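Local structure of Polyphosphate:AMP phosphotransferase (Pseudomonas aeruginosa PAO1, 3CZP) at residues E58-L63 with T103-G108. The protein transfers phosphate from inorganic polyphosphate to AMP to make ADP, with magnesium as cofactor, and converts GMP to GDP less efficiently. Numbering follows the deposited sequence.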
loop_
_atom_site.group_PDB
_atom_site.type_symbol
_atom_site.label_atom_id
_atom_site.label_comp_id
_atom_site.label_asym_id
_atom_site.label_seq_id
_atom_site.Cartn_x
_atom_site.Cartn_y
_atom_site.Cartn_z
ATOM N N GLU A 58 -16.609 -6.716 -23.068
ATOM C CA GLU A 58 -16.680 -8.077 -23.627
ATOM C C GLU A 58 -15.297 -8.658 -23.963
ATOM O O GLU A 58 -14.985 -9.833 -23.677
ATOM C CB GLU A 58 -17.508 -8.058 -24.898
ATOM C CG GLU A 58 -18.990 -7.793 -24.632
ATOM C CD GLU A 58 -19.396 -6.284 -24.745
ATOM O OE1 GLU A 58 -18.540 -5.341 -24.599
ATOM O OE2 GLU A 58 -20.618 -6.066 -24.973
ATOM N N THR A 59 -14.476 -7.844 -24.596
ATOM C CA THR A 59 -13.148 -8.330 -24.998
ATOM C C THR A 59 -12.239 -8.599 -23.814
ATOM O O THR A 59 -11.532 -9.651 -23.777
ATOM C CB THR A 59 -12.457 -7.372 -26.019
ATOM O OG1 THR A 59 -13.266 -7.307 -27.201
ATOM C CG2 THR A 59 -11.071 -7.963 -26.401
ATOM N N VAL A 60 -12.203 -7.673 -22.852
ATOM C CA VAL A 60 -11.385 -7.896 -21.668
ATOM C C VAL A 60 -11.856 -9.113 -20.878
ATOM O O VAL A 60 -11.069 -9.846 -20.276
ATOM C CB VAL A 60 -11.305 -6.670 -20.801
ATOM C CG1 VAL A 60 -10.534 -7.021 -19.454
ATOM C CG2 VAL A 60 -10.667 -5.548 -21.539
ATOM N N LYS A 61 -13.138 -9.360 -20.875
ATOM C CA LYS A 61 -13.641 -10.559 -20.217
ATOM C C LYS A 61 -13.106 -11.840 -20.878
ATOM O O LYS A 61 -12.729 -12.835 -20.181
ATOM C CB LYS A 61 -15.172 -10.596 -20.206
ATOM C CG LYS A 61 -15.635 -11.922 -19.629
ATOM C CD LYS A 61 -17.084 -11.986 -19.339
ATOM C CE LYS A 61 -17.368 -13.445 -18.705
ATOM N NZ LYS A 61 -18.788 -13.400 -18.400
ATOM N N LEU A 62 -13.114 -11.817 -22.213
ATOM C CA LEU A 62 -12.703 -12.960 -22.995
ATOM C C LEU A 62 -11.217 -13.201 -22.774
ATOM O O LEU A 62 -10.849 -14.328 -22.582
ATOM C CB LEU A 62 -13.046 -12.780 -24.471
ATOM C CG LEU A 62 -13.125 -14.008 -25.371
ATOM C CD1 LEU A 62 -13.898 -15.160 -24.799
ATOM C CD2 LEU A 62 -13.688 -13.555 -26.641
ATOM N N LEU A 63 -10.402 -12.154 -22.720
ATOM C CA LEU A 63 -8.967 -12.285 -22.386
ATOM C C LEU A 63 -8.702 -12.981 -21.054
ATOM O O LEU A 63 -7.708 -13.665 -20.921
ATOM C CB LEU A 63 -8.277 -10.906 -22.339
ATOM C CG LEU A 63 -8.137 -10.141 -23.670
ATOM C CD1 LEU A 63 -7.497 -8.796 -23.382
ATOM C CD2 LEU A 63 -7.460 -10.931 -24.833
ATOM N N THR A 103 0.243 -8.363 -15.199
ATOM C CA THR A 103 -0.504 -7.590 -16.135
ATOM C C THR A 103 -1.607 -6.851 -15.380
ATOM O O THR A 103 -2.307 -7.406 -14.522
ATOM C CB THR A 103 -1.203 -8.479 -17.242
ATOM O OG1 THR A 103 -0.219 -9.193 -17.977
ATOM C CG2 THR A 103 -2.126 -7.642 -18.215
ATOM N N GLY A 104 -1.754 -5.597 -15.788
ATOM C CA GLY A 104 -2.813 -4.724 -15.313
ATOM C C GLY A 104 -3.573 -4.223 -16.515
ATOM O O GLY A 104 -2.966 -3.806 -17.508
ATOM N N ILE A 105 -4.900 -4.261 -16.439
ATOM C CA ILE A 105 -5.746 -3.770 -17.549
ATOM C C ILE A 105 -6.622 -2.611 -17.006
ATOM O O ILE A 105 -7.342 -2.775 -16.022
ATOM C CB ILE A 105 -6.685 -4.866 -18.109
ATOM C CG1 ILE A 105 -5.886 -6.113 -18.552
ATOM C CG2 ILE A 105 -7.631 -4.225 -19.239
ATOM C CD1 ILE A 105 -6.730 -7.226 -19.169
ATOM N N PHE A 106 -6.469 -1.444 -17.614
ATOM C CA PHE A 106 -7.050 -0.194 -17.145
ATOM C C PHE A 106 -8.173 0.287 -18.048
ATOM O O PHE A 106 -7.940 0.782 -19.152
ATOM C CB PHE A 106 -5.977 0.907 -17.112
ATOM C CG PHE A 106 -4.869 0.676 -16.090
ATOM C CD1 PHE A 106 -4.868 -0.406 -15.229
ATOM C CD2 PHE A 106 -3.830 1.583 -15.982
ATOM C CE1 PHE A 106 -3.802 -0.576 -14.281
ATOM C CE2 PHE A 106 -2.810 1.419 -15.021
ATOM C CZ PHE A 106 -2.819 0.365 -14.186
ATOM N N PHE A 107 -9.372 0.253 -17.499
ATOM C CA PHE A 107 -10.482 0.977 -18.032
ATOM C C PHE A 107 -10.466 2.371 -17.349
ATOM O O PHE A 107 -9.750 2.618 -16.330
ATOM C CB PHE A 107 -11.825 0.328 -17.657
ATOM C CG PHE A 107 -12.135 -1.010 -18.330
ATOM C CD1 PHE A 107 -12.937 -1.072 -19.455
ATOM C CD2 PHE A 107 -11.769 -2.189 -17.731
ATOM C CE1 PHE A 107 -13.256 -2.314 -20.040
ATOM C CE2 PHE A 107 -12.096 -3.411 -18.286
ATOM C CZ PHE A 107 -12.861 -3.465 -19.455
ATOM N N GLY A 108 -11.280 3.273 -17.855
ATOM C CA GLY A 108 -11.423 4.617 -17.226
ATOM C C GLY A 108 -10.079 5.243 -16.892
ATOM O O GLY A 108 -9.913 5.818 -15.796
#
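The ring of Phe107 meets Val60 obliquely, and its far end does the touching: Phe107 CZ lies 3.7 Å from Val60 CG2 and 3.8 Å from Val60 CB, while CE2 stays near both methyls. Arg327 of the second subunit makes a cation-pi contact with the same ring, and Pro326 of that subunit packs on Val60. Further back along the strand, Ile105 reaches out to Val60 tip to tip, its CD1 3.8 Å from Val60 CG1. Ile105 CG2 lies 4.0 Å from both Val60 CG1 and Val60 CG2. With chi1 at 174°, the valine sets CG1 anti to the backbone N, where it comes to Ile105 CD1, while CG2, anti to the carbonyl carbon, meets Phe107 CZ; the two methyls share Ile105 CG2. Ile48 of the neighbouring strand 44-50 touches both Val60 and Ile105. Helix 56-66 is thereby seated on the parallel 2-3-1-4-5 sheet of the first PPK2 domain, a P-loop kinase-type fold. No hydrogen bond links the two segments; what joins them is apolar contact between buried side chains, and the patch also borders the second subunit, through Arg327 and Pro326.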